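Flavocytochrome C3 fumarate reductase (Shewanella frigidimarina, PDB 1QO8) catalyses the reduction of fumarate to succinate, carrying FAD and four covalently bound c-type hemes in each subunit of a homodimer. Local coordinates at residues A129-F134 with P250-T255; G133-L138 with Q216-L221; G157-I162 with S330-T335. All blocks are in the same frame, centred on the assembly; numbering follows the deposited sequence.

Contacts 1 and 2 share Gly133 and Phe134 on helix 131-143, and their centres lie about 8 Å apart: contact 1 sets the start of this helix against helix 248-262, and contact 2 sets the next turn against helix 201-220. Ile252 CD1 meets Leu218 CD1 at 4.3 Å, joining the two. Contact 3, its centre about 12 Å from that of contact 1, reaches the same FAD pyrophosphate from the loop 157-162. Ser131 N lies 3.0 Å from Ser160 OG, probably hydrogen-bonded, and Ile253 CD1 packs on Ser160 CB at 3.8 Å. Contacts 2 and 3 do not touch. Contact 3 alone also reaches the flavin methyl groups and a heme.

Contact 1 (A129-F134 with P250-T255). With FAD (flavin-adenine dinucleotide), chain G.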
loop_
_atom_site.group_PDB
_atom_site.type_symbol
_atom_site.label_atom_id
_atom_site.label_comp_id
_atom_site.label_asym_id
_atom_site.label_seq_id
_atom_site.Cartn_x
_atom_site.Cartn_y
_atom_site.Cartn_z
ATOM N N ALA A 129 4.233 11.303 21.796
ATOM C CA ALA A 129 3.498 12.204 22.693
ATOM C C ALA A 129 2.901 13.350 21.900
ATOM O O ALA A 129 3.185 14.533 22.131
ATOM C CB ALA A 129 4.462 12.739 23.747
ATOM N N GLY A 130 2.049 13.057 20.920
ATOM C CA GLY A 130 1.228 14.172 20.349
ATOM C C GLY A 130 -0.098 14.009 21.070
ATOM O O GLY A 130 -0.016 13.427 22.179
ATOM N N SER A 131 -1.252 14.335 20.510
ATOM C CA SER A 131 -2.479 14.293 21.292
ATOM C C SER A 131 -2.850 12.862 21.605
ATOM O O SER A 131 -3.381 12.552 22.673
ATOM C CB SER A 131 -3.595 15.025 20.496
ATOM O OG SER A 131 -4.852 14.891 21.182
ATOM N N ALA A 132 -2.768 11.973 20.575
ATOM C CA ALA A 132 -3.182 10.583 20.804
ATOM C C ALA A 132 -2.306 9.910 21.879
ATOM O O ALA A 132 -2.891 9.294 22.779
ATOM C CB ALA A 132 -3.185 9.723 19.533
ATOM N N GLY A 133 -1.011 10.117 21.914
ATOM C CA GLY A 133 -0.171 9.464 22.947
ATOM C C GLY A 133 -0.332 10.073 24.333
ATOM O O GLY A 133 -0.355 9.366 25.357
ATOM N N PHE A 134 -0.493 11.438 24.401
ATOM C CA PHE A 134 -0.756 11.953 25.749
ATOM C C PHE A 134 -2.084 11.399 26.262
ATOM O O PHE A 134 -2.262 11.028 27.461
ATOM C CB PHE A 134 -0.637 13.461 25.827
ATOM C CG PHE A 134 0.674 14.143 25.976
ATOM C CD1 PHE A 134 1.345 14.083 27.198
ATOM C CD2 PHE A 134 1.194 14.949 24.960
ATOM C CE1 PHE A 134 2.508 14.758 27.381
ATOM C CE2 PHE A 134 2.368 15.671 25.169
ATOM C CZ PHE A 134 3.008 15.568 26.387
ATOM N N PRO A 250 -2.128 24.256 20.223
ATOM C CA PRO A 250 -1.290 24.687 21.340
ATOM C C PRO A 250 -2.106 24.593 22.610
ATOM O O PRO A 250 -1.636 24.008 23.601
ATOM C CB PRO A 250 -0.922 26.151 21.011
ATOM C CG PRO A 250 -0.849 26.115 19.494
ATOM C CD PRO A 250 -1.959 25.178 19.067
ATOM N N GLU A 251 -3.363 25.043 22.590
ATOM C CA GLU A 251 -4.207 24.825 23.763
ATOM C C GLU A 251 -4.192 23.353 24.167
ATOM O O GLU A 251 -4.147 23.068 25.374
ATOM C CB GLU A 251 -5.641 25.243 23.557
ATOM C CG GLU A 251 -6.567 25.239 24.723
ATOM C CD GLU A 251 -6.352 26.282 25.780
ATOM O OE1 GLU A 251 -5.407 27.098 25.645
ATOM O OE2 GLU A 251 -7.136 26.200 26.773
ATOM N N ILE A 252 -4.550 22.472 23.207
ATOM C CA ILE A 252 -4.708 21.059 23.579
ATOM C C ILE A 252 -3.422 20.400 24.090
ATOM O O ILE A 252 -3.503 19.698 25.103
ATOM C CB ILE A 252 -5.402 20.230 22.495
ATOM C CG1 ILE A 252 -6.849 20.673 22.310
ATOM C CG2 ILE A 252 -5.413 18.746 22.873
ATOM C CD1 ILE A 252 -7.591 20.103 21.098
ATOM N N ILE A 253 -2.301 20.546 23.472
ATOM C CA ILE A 253 -1.010 19.960 23.799
ATOM C C ILE A 253 -0.469 20.707 25.027
ATOM O O ILE A 253 0.139 20.039 25.847
ATOM C CB ILE A 253 0.007 20.183 22.658
ATOM C CG1 ILE A 253 -0.285 19.196 21.526
ATOM C CG2 ILE A 253 1.501 20.134 23.031
ATOM C CD1 ILE A 253 -0.419 17.736 21.895
ATOM N N ASP A 254 -0.687 22.021 25.149
ATOM C CA ASP A 254 -0.312 22.689 26.425
ATOM C C ASP A 254 -1.087 22.025 27.558
ATOM O O ASP A 254 -0.518 21.671 28.618
ATOM C CB ASP A 254 -0.473 24.203 26.436
ATOM C CG ASP A 254 0.569 24.914 25.583
ATOM O OD1 ASP A 254 1.549 24.381 24.993
ATOM O OD2 ASP A 254 0.527 26.161 25.394
ATOM N N THR A 255 -2.376 21.739 27.384
ATOM C CA THR A 255 -3.195 21.198 28.443
ATOM C C THR A 255 -2.789 19.755 28.795
ATOM O O THR A 255 -2.763 19.382 29.949
ATOM C CB THR A 255 -4.675 21.176 28.049
ATOM O OG1 THR A 255 -5.004 22.519 27.744
ATOM C CG2 THR A 255 -5.538 20.699 29.185
HETATM P PA FAD G . 1.098 13.615 16.196
HETATM O O1A FAD G . 0.503 14.797 16.897
HETATM O O2A FAD G . 1.860 13.774 15.086
HETATM O O5B FAD G . 2.229 13.197 17.205
HETATM C C5B FAD G . 3.011 11.940 17.070
HETATM C C4B FAD G . 4.212 11.993 18.141
HETATM O O4B FAD G . 4.926 10.681 17.916
HETATM C C3B FAD G . 5.288 13.053 17.735
HETATM O O3B FAD G . 5.580 14.067 18.587
HETATM C C2B FAD G . 6.436 12.225 17.049
HETATM O O2B FAD G . 7.767 12.775 17.208
HETATM C C1B FAD G . 6.374 11.001 17.884
HETATM N N9A FAD G . 6.938 9.819 17.221
HETATM C C8A FAD G . 6.875 9.468 15.895
HETATM N N7A FAD G . 7.590 8.410 15.628
HETATM C C5A FAD G . 8.162 8.024 16.837
HETATM C C6A FAD G . 9.124 6.986 17.198
HETATM N N6A FAD G . 9.616 6.120 16.355
HETATM N N1A FAD G . 9.418 6.934 18.521
HETATM C C2A FAD G . 8.994 7.872 19.434
HETATM N N3A FAD G . 8.123 8.873 19.179
HETATM C C4A FAD G . 7.780 8.897 17.863
HETATM N N1 FAD G . -7.045 17.935 12.313
HETATM C C2 FAD G . -8.165 18.286 12.888
HETATM O O2 FAD G . -9.082 17.593 13.183
HETATM N N3 FAD G . -8.442 19.636 13.261
HETATM C C4 FAD G . -7.431 20.551 12.983
HETATM O O4 FAD G . -7.612 21.711 13.224
HETATM C C4X FAD G . -6.217 20.138 12.283
HETATM N N5 FAD G . -5.282 21.046 11.963
HETATM C C5X FAD G . -4.116 20.668 11.386
HETATM C C6 FAD G . -3.175 21.665 11.095
HETATM C C7 FAD G . -1.979 21.314 10.517
HETATM C C7M FAD G . -0.922 22.316 10.177
HETATM C C8 FAD G . -1.719 19.918 10.269
HETATM C C8M FAD G . -0.390 19.516 9.706
HETATM C C9 FAD G . -2.625 18.938 10.582
HETATM C C9A FAD G . -3.836 19.268 11.144
HETATM N N10 FAD G . -4.858 18.357 11.477
HETATM C C10 FAD G . -6.020 18.743 12.026
HETATM C "C1'" FAD G . -4.535 16.901 11.611
HETATM C "C2'" FAD G . -4.368 16.533 13.124
HETATM O "O2'" FAD G . -3.636 17.704 13.620
HETATM C "C3'" FAD G . -3.322 15.392 13.154
HETATM O "O3'" FAD G . -3.788 14.258 12.412
HETATM C "C4'" FAD G . -3.393 14.764 14.587
HETATM O "O4'" FAD G . -2.888 15.827 15.451
HETATM C "C5'" FAD G . -2.331 13.607 14.599
HETATM O "O5'" FAD G . -2.156 13.313 16.124
HETATM P P FAD G . -1.306 12.136 16.639
HETATM O O1P FAD G . -1.454 12.198 18.142
HETATM O O2P FAD G . -1.775 11.044 15.910
HETATM O O3P FAD G . 0.012 12.418 16.106
#
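Ser131 and Ile253 bring the two backbones together, their CA atoms 6.4 Å apart, where the first turn of helix 131-143 faces the first half of helix 248-262. Gly130 stands at the N-cap, and Phe134 N bonds back to its carbonyl. Across the gap Ile253 does most of the work. With CG1 anti to the carbonyl carbon (chi1 -77°), its terminal CD1 reaches over the helix start and rests 3.8 Å from Ser131 N. The same methyl comes obliquely to the Phe134 ring, 4.4 Å from CD2, while Ala129 CB lies over one face of that ring near its rim. This is the glycine-rich turn of a Rossmann-type FAD domain, with Gly128, Gly130 and Gly133 fitting the GxGxxG pattern that runs from the end of strand 124-127 into the helix. Ala132 N donates to FAD O1P at 2.8 Å with an N-H...O angle of 158°, and a CB on Gly130 would come too close to FAD O1A, which favours glycine. Ser131 OG lies 4.2 Å from Ile252 CG2 but spends its polarity elsewhere, on a hydrogen bond with Thr548 OG1 of helix 543-563.

Contact 2 (G133-L138 with Q216-L221); sequences GFNASL and QWLESL
Trp217 and Asn135 span the gap between helix 201-220 and helix 131-143, whose local axes cross at 76° and come no nearer than 12.9 Å, so long side chains have to do the reaching. The indole swings out with CG roughly anti to the backbone N (chi1 158°), which carries NE1 to Asn135 OD1 at 2.7 Å. The oxygen sits at the ring edge, close to its plane, and NE1 lies nearly in line with the C=O, but the N-H itself is bent to 146°; amide and ring planes are turned by roughly half a right angle. Asn135 CG, anti to the carbonyl carbon, turns the amide back along its helix, where ND2 bonds to Ser131 O, so the amide is held at both ends and its flip is fixed. Further along the same indole edge, Leu138 CB lies 3.9 Å from Trp217 CZ2. Leu221 lays CD1 over one ring face, 3.7 Å above the plane and offset toward the rim; that methyl also meets Leu138 CD1 at 4.2 Å. Leu218 CD2 comes within 4.1 Å of Asn135 OD1. Arg553 of helix 543-563 makes a cation-pi contact with Trp217, and Val549 touches Asn135, Trp217 and Leu218. The contact thus joins the helix that follows the glycine-rich turn on FAD to helix 201-220, beside helix 543-563. Its one directional link is the indole N-H to a buried amide whose oxygen and nitrogen are both engaged, within largely apolar packing that also holds the ring.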
loop_
_atom_site.group_PDB
_atom_site.type_symbol
_atom_site.label_atom_id
_atom_site.label_comp_id
_atom_site.label_asym_id
_atom_site.label_seq_id
_atom_site.Cartn_x
_atom_site.Cartn_y
_atom_site.Cartn_z
ATOM N N GLY A 133 -1.011 10.117 21.914
ATOM C CA GLY A 133 -0.171 9.464 22.947
ATOM C C GLY A 133 -0.332 10.073 24.333
ATOM O O GLY A 133 -0.355 9.366 25.357
ATOM N N PHE A 134 -0.493 11.438 24.401
ATOM C CA PHE A 134 -0.756 11.953 25.749
ATOM C C PHE A 134 -2.084 11.399 26.262
ATOM O O PHE A 134 -2.262 11.028 27.461
ATOM C CB PHE A 134 -0.637 13.461 25.827
ATOM C CG PHE A 134 0.674 14.143 25.976
ATOM C CD1 PHE A 134 1.345 14.083 27.198
ATOM C CD2 PHE A 134 1.194 14.949 24.960
ATOM C CE1 PHE A 134 2.508 14.758 27.381
ATOM C CE2 PHE A 134 2.368 15.671 25.169
ATOM C CZ PHE A 134 3.008 15.568 26.387
ATOM N N ASN A 135 -3.120 11.376 25.428
ATOM C CA ASN A 135 -4.400 10.886 25.912
ATOM C C ASN A 135 -4.283 9.418 26.331
ATOM O O ASN A 135 -4.979 8.937 27.232
ATOM C CB ASN A 135 -5.532 11.029 24.873
ATOM C CG ASN A 135 -6.109 12.449 24.847
ATOM O OD1 ASN A 135 -6.933 12.842 25.674
ATOM N ND2 ASN A 135 -5.757 13.254 23.849
ATOM N N ALA A 136 -3.621 8.584 25.517
ATOM C CA ALA A 136 -3.426 7.192 25.872
ATOM C C ALA A 136 -2.676 7.102 27.223
ATOM O O ALA A 136 -3.083 6.349 28.105
ATOM C CB ALA A 136 -2.678 6.454 24.717
ATOM N N SER A 137 -1.553 7.767 27.420
ATOM C CA SER A 137 -0.874 7.834 28.705
ATOM C C SER A 137 -1.720 8.175 29.921
ATOM O O SER A 137 -1.568 7.504 30.966
ATOM C CB SER A 137 0.251 8.878 28.688
ATOM O OG SER A 137 1.111 8.424 27.640
ATOM N N LEU A 138 -2.511 9.223 29.858
ATOM C CA LEU A 138 -3.349 9.658 30.967
ATOM C C LEU A 138 -4.439 8.630 31.227
ATOM O O LEU A 138 -4.805 8.381 32.413
ATOM C CB LEU A 138 -3.972 11.045 30.751
ATOM C CG LEU A 138 -3.030 12.251 30.816
ATOM C CD1 LEU A 138 -3.450 13.409 29.901
ATOM C CD2 LEU A 138 -2.848 12.744 32.256
ATOM N N GLN A 216 -15.227 17.337 27.003
ATOM C CA GLN A 216 -15.356 17.403 28.431
ATOM C C GLN A 216 -14.142 16.942 29.217
ATOM O O GLN A 216 -13.678 17.630 30.139
ATOM C CB GLN A 216 -16.525 16.530 28.888
ATOM C CG GLN A 216 -17.873 17.208 28.748
ATOM C CD GLN A 216 -18.938 16.169 29.072
ATOM O OE1 GLN A 216 -19.251 15.942 30.255
ATOM N NE2 GLN A 216 -19.479 15.504 28.079
ATOM N N TRP A 217 -13.603 15.808 28.800
ATOM C CA TRP A 217 -12.318 15.340 29.309
ATOM C C TRP A 217 -11.241 16.369 29.140
ATOM O O TRP A 217 -10.499 16.647 30.064
ATOM C CB TRP A 217 -12.000 14.013 28.615
ATOM C CG TRP A 217 -10.540 13.631 28.596
ATOM C CD1 TRP A 217 -9.661 13.658 27.571
ATOM C CD2 TRP A 217 -9.801 13.187 29.738
ATOM N NE1 TRP A 217 -8.397 13.230 27.962
ATOM C CE2 TRP A 217 -8.480 12.911 29.314
ATOM C CE3 TRP A 217 -10.142 12.968 31.077
ATOM C CZ2 TRP A 217 -7.526 12.448 30.188
ATOM C CZ3 TRP A 217 -9.178 12.493 31.933
ATOM C CH2 TRP A 217 -7.868 12.275 31.503
ATOM N N LEU A 218 -11.080 17.003 27.960
ATOM C CA LEU A 218 -10.018 18.027 27.863
ATOM C C LEU A 218 -10.279 19.236 28.768
ATOM O O LEU A 218 -9.320 19.841 29.286
ATOM C CB LEU A 218 -9.813 18.413 26.405
ATOM C CG LEU A 218 -9.340 17.256 25.487
ATOM C CD1 LEU A 218 -9.469 17.617 24.018
ATOM C CD2 LEU A 218 -7.916 16.853 25.829
ATOM N N GLU A 219 -11.544 19.649 28.846
ATOM C CA GLU A 219 -12.016 20.686 29.718
ATOM C C GLU A 219 -11.817 20.355 31.207
ATOM O O GLU A 219 -11.305 21.248 31.856
ATOM C CB GLU A 219 -13.546 20.951 29.597
ATOM C CG GLU A 219 -13.702 21.692 28.251
ATOM C CD GLU A 219 -15.161 21.731 27.872
ATOM O OE1 GLU A 219 -15.854 20.725 28.153
ATOM O OE2 GLU A 219 -15.619 22.771 27.366
ATOM N N SER A 220 -12.063 19.129 31.632
ATOM C CA SER A 220 -11.668 18.793 33.001
ATOM C C SER A 220 -10.182 19.031 33.226
ATOM O O SER A 220 -9.803 19.199 34.382
ATOM C CB SER A 220 -11.955 17.365 33.405
ATOM O OG SER A 220 -11.324 16.395 32.579
ATOM N N LEU A 221 -9.294 19.055 32.245
ATOM C CA LEU A 221 -7.880 19.216 32.476
ATOM C C LEU A 221 -7.574 20.687 32.356
ATOM O O LEU A 221 -6.385 20.912 32.495
ATOM C CB LEU A 221 -7.054 18.420 31.432
ATOM C CG LEU A 221 -7.445 16.935 31.309
ATOM C CD1 LEU A 221 -6.629 16.135 30.266
ATOM C CD2 LEU A 221 -7.384 16.237 32.674
#

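Contact 3 (G157-I162 with S330-T335); sequences GGNSMI and SSNNIT. With FAD (flavin-adenine dinucleotide), chain G.
Asn159 lays its amide across that of Asn332, the two planes 78° apart, and bonds in two directions. Both residues belong to the FAD pocket of the Rossmann-type domain, where the loop 157-162 supplies backbone amides to the pyrophosphate: Asn159 N binds FAD O2A and Ser160 N binds O1A. Asn159 OD1 accepts from Asn333 N, which approaches nearly in line with the side-chain C=O; the modelled length is doubtfully short. Its ND2 gives a weak bond to Asn332 OD1 at 3.0 Å. With an alanine in place of Asn159, Asn333 N would probably lose its acceptor and Asn332 OD1 its weak donor, leaving the two loops less firmly tied. An ST turn, Asn332 N to Ser330 OG, shapes the opposing loop; beyond it Ser331 OG pairs with ND1 of His499, which probably binds succinate, and approaches the flavin methyl C8M at 3.4 Å. Ile162 CD1 rests against Ser331 O and Asn333 N, 3.9 Å from each; Ile162 and Asn333 also touch a heme. Turned so that CG is anti to its backbone N (chi1 -167°), Asn333 sends ND2 to Gly158 O, 3.0 Å away and well above the carbonyl plane, with a nearly straight N-H...O angle of 174°.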
loop_
_atom_site.group_PDB
_atom_site.type_symbol
_atom_site.label_atom_id
_atom_site.label_comp_id
_atom_site.label_asym_id
_atom_site.label_seq_id
_atom_site.Cartn_x
_atom_site.Cartn_y
_atom_site.Cartn_z
ATOM N N GLY A 157 4.560 17.018 21.204
ATOM C CA GLY A 157 3.439 17.649 20.505
ATOM C C GLY A 157 3.200 17.292 19.028
ATOM O O GLY A 157 2.021 17.385 18.626
ATOM N N GLY A 158 4.227 16.970 18.207
ATOM C CA GLY A 158 4.015 16.433 16.886
ATOM C C GLY A 158 3.177 17.441 15.998
ATOM O O GLY A 158 3.439 18.657 15.966
ATOM N N ASN A 159 2.306 16.881 15.142
ATOM C CA ASN A 159 1.430 17.704 14.316
ATOM C C ASN A 159 0.323 18.315 15.180
ATOM O O ASN A 159 -0.202 19.375 14.807
ATOM C CB ASN A 159 0.790 16.922 13.142
ATOM C CG ASN A 159 1.760 16.775 11.977
ATOM O OD1 ASN A 159 2.551 17.648 11.703
ATOM N ND2 ASN A 159 1.744 15.637 11.233
ATOM N N SER A 160 -0.125 17.591 16.204
ATOM C CA SER A 160 -1.214 17.985 17.033
ATOM C C SER A 160 -1.043 19.411 17.566
ATOM O O SER A 160 -2.030 20.152 17.468
ATOM C CB SER A 160 -1.436 17.127 18.307
ATOM O OG SER A 160 -1.721 15.779 17.911
ATOM N N MET A 161 0.178 19.862 17.854
ATOM C CA MET A 161 0.393 21.119 18.513
ATOM C C MET A 161 0.339 22.266 17.528
ATOM O O MET A 161 0.455 23.418 17.913
ATOM C CB MET A 161 1.813 21.085 19.197
ATOM C CG MET A 161 2.966 21.189 18.251
ATOM S SD MET A 161 4.606 20.726 18.812
ATOM C CE MET A 161 4.899 22.085 20.019
ATOM N N ILE A 162 0.380 21.977 16.207
ATOM C CA ILE A 162 0.313 23.072 15.237
ATOM C C ILE A 162 -1.050 23.115 14.584
ATOM O O ILE A 162 -1.169 23.767 13.576
ATOM C CB ILE A 162 1.384 23.022 14.157
ATOM C CG1 ILE A 162 1.293 21.650 13.461
ATOM C CG2 ILE A 162 2.751 23.358 14.805
ATOM C CD1 ILE A 162 2.320 21.614 12.325
ATOM N N SER A 330 4.714 19.880 2.406
ATOM C CA SER A 330 3.819 19.228 3.369
ATOM C C SER A 330 3.587 20.333 4.364
ATOM O O SER A 330 4.524 21.137 4.506
ATOM C CB SER A 330 4.586 18.045 4.130
ATOM O OG SER A 330 3.600 17.708 5.200
ATOM N N SER A 331 2.522 20.375 5.097
ATOM C CA SER A 331 2.399 21.334 6.149
ATOM C C SER A 331 2.875 20.732 7.493
ATOM O O SER A 331 2.534 21.318 8.480
ATOM C CB SER A 331 0.872 21.507 6.215
ATOM O OG SER A 331 0.509 20.142 6.471
ATOM N N ASN A 332 3.296 19.463 7.544
ATOM C CA ASN A 332 3.496 18.729 8.775
ATOM C C ASN A 332 4.692 19.170 9.599
ATOM O O ASN A 332 5.696 19.581 9.050
ATOM C CB ASN A 332 3.763 17.222 8.484
ATOM C CG ASN A 332 2.449 16.569 8.024
ATOM O OD1 ASN A 332 2.279 15.396 8.305
ATOM N ND2 ASN A 332 1.504 17.372 7.503
ATOM N N ASN A 333 4.664 18.813 10.889
ATOM C CA ASN A 333 5.978 18.804 11.596
ATOM C C ASN A 333 6.867 17.702 11.028
ATOM O O ASN A 333 6.394 16.662 10.479
ATOM C CB ASN A 333 5.617 18.524 13.052
ATOM C CG ASN A 333 6.758 18.767 14.025
ATOM O OD1 ASN A 333 7.919 18.919 13.554
ATOM N ND2 ASN A 333 6.320 18.935 15.257
ATOM N N ILE A 334 8.192 17.824 11.112
ATOM C CA ILE A 334 9.181 16.908 10.637
ATOM C C ILE A 334 9.216 15.574 11.432
ATOM O O ILE A 334 9.727 14.597 10.902
ATOM C CB ILE A 334 10.609 17.514 10.674
ATOM C CG1 ILE A 334 10.938 17.879 12.133
ATOM C CG2 ILE A 334 10.628 18.749 9.734
ATOM C CD1 ILE A 334 12.387 18.282 12.326
ATOM N N THR A 335 8.412 15.370 12.437
ATOM C CA THR A 335 8.233 14.136 13.160
ATOM C C THR A 335 7.394 13.094 12.434
ATOM O O THR A 335 7.458 11.898 12.794
ATOM C CB THR A 335 7.515 14.429 14.510
ATOM O OG1 THR A 335 6.287 15.053 14.164
ATOM C CG2 THR A 335 8.370 15.311 15.402
HETATM P PA FAD G . 1.098 13.615 16.196
HETATM O O1A FAD G . 0.503 14.797 16.897
HETATM O O2A FAD G . 1.860 13.774 15.086
HETATM O O5B FAD G . 2.229 13.197 17.205
HETATM C C5B FAD G . 3.011 11.940 17.070
HETATM C C4B FAD G . 4.212 11.993 18.141
HETATM O O4B FAD G . 4.926 10.681 17.916
HETATM C C3B FAD G . 5.288 13.053 17.735
HETATM O O3B FAD G . 5.580 14.067 18.587
HETATM C C2B FAD G . 6.436 12.225 17.049
HETATM O O2B FAD G . 7.767 12.775 17.208
HETATM C C1B FAD G . 6.374 11.001 17.884
HETATM N N9A FAD G . 6.938 9.819 17.221
HETATM C C8A FAD G . 6.875 9.468 15.895
HETATM N N7A FAD G . 7.590 8.410 15.628
HETATM C C5A FAD G . 8.162 8.024 16.837
HETATM C C6A FAD G . 9.124 6.986 17.198
HETATM N N6A FAD G . 9.616 6.120 16.355
HETATM N N1A FAD G . 9.418 6.934 18.521
HETATM C C2A FAD G . 8.994 7.872 19.434
HETATM N N3A FAD G . 8.123 8.873 19.179
HETATM C C4A FAD G . 7.780 8.897 17.863
HETATM N N1 FAD G . -7.045 17.935 12.313
HETATM C C2 FAD G . -8.165 18.286 12.888
HETATM O O2 FAD G . -9.082 17.593 13.183
HETATM N N3 FAD G . -8.442 19.636 13.261
HETATM C C4 FAD G . -7.431 20.551 12.983
HETATM O O4 FAD G . -7.612 21.711 13.224
HETATM C C4X FAD G . -6.217 20.138 12.283
HETATM N N5 FAD G . -5.282 21.046 11.963
HETATM C C5X FAD G . -4.116 20.668 11.386
HETATM C C6 FAD G . -3.175 21.665 11.095
HETATM C C7 FAD G . -1.979 21.314 10.517
HETATM C C7M FAD G . -0.922 22.316 10.177
HETATM C C8 FAD G . -1.719 19.918 10.269
HETATM C C8M FAD G . -0.390 19.516 9.706
HETATM C C9 FAD G . -2.625 18.938 10.582
HETATM C C9A FAD G . -3.836 19.268 11.144
HETATM N N10 FAD G . -4.858 18.357 11.477
HETATM C C10 FAD G . -6.020 18.743 12.026
HETATM C "C1'" FAD G . -4.535 16.901 11.611
HETATM C "C2'" FAD G . -4.368 16.533 13.124
HETATM O "O2'" FAD G . -3.636 17.704 13.620
HETATM C "C3'" FAD G . -3.322 15.392 13.154
HETATM O "O3'" FAD G . -3.788 14.258 12.412
HETATM C "C4'" FAD G . -3.393 14.764 14.587
HETATM O "O4'" FAD G . -2.888 15.827 15.451
HETATM C "C5'" FAD G . -2.331 13.607 14.599
HETATM O "O5'" FAD G . -2.156 13.313 16.124
HETATM P P FAD G . -1.306 12.136 16.639
HETATM O O1P FAD G . -1.454 12.198 18.142
HETATM O O2P FAD G . -1.775 11.044 15.910
HETATM O O3P FAD G . 0.012 12.418 16.106
#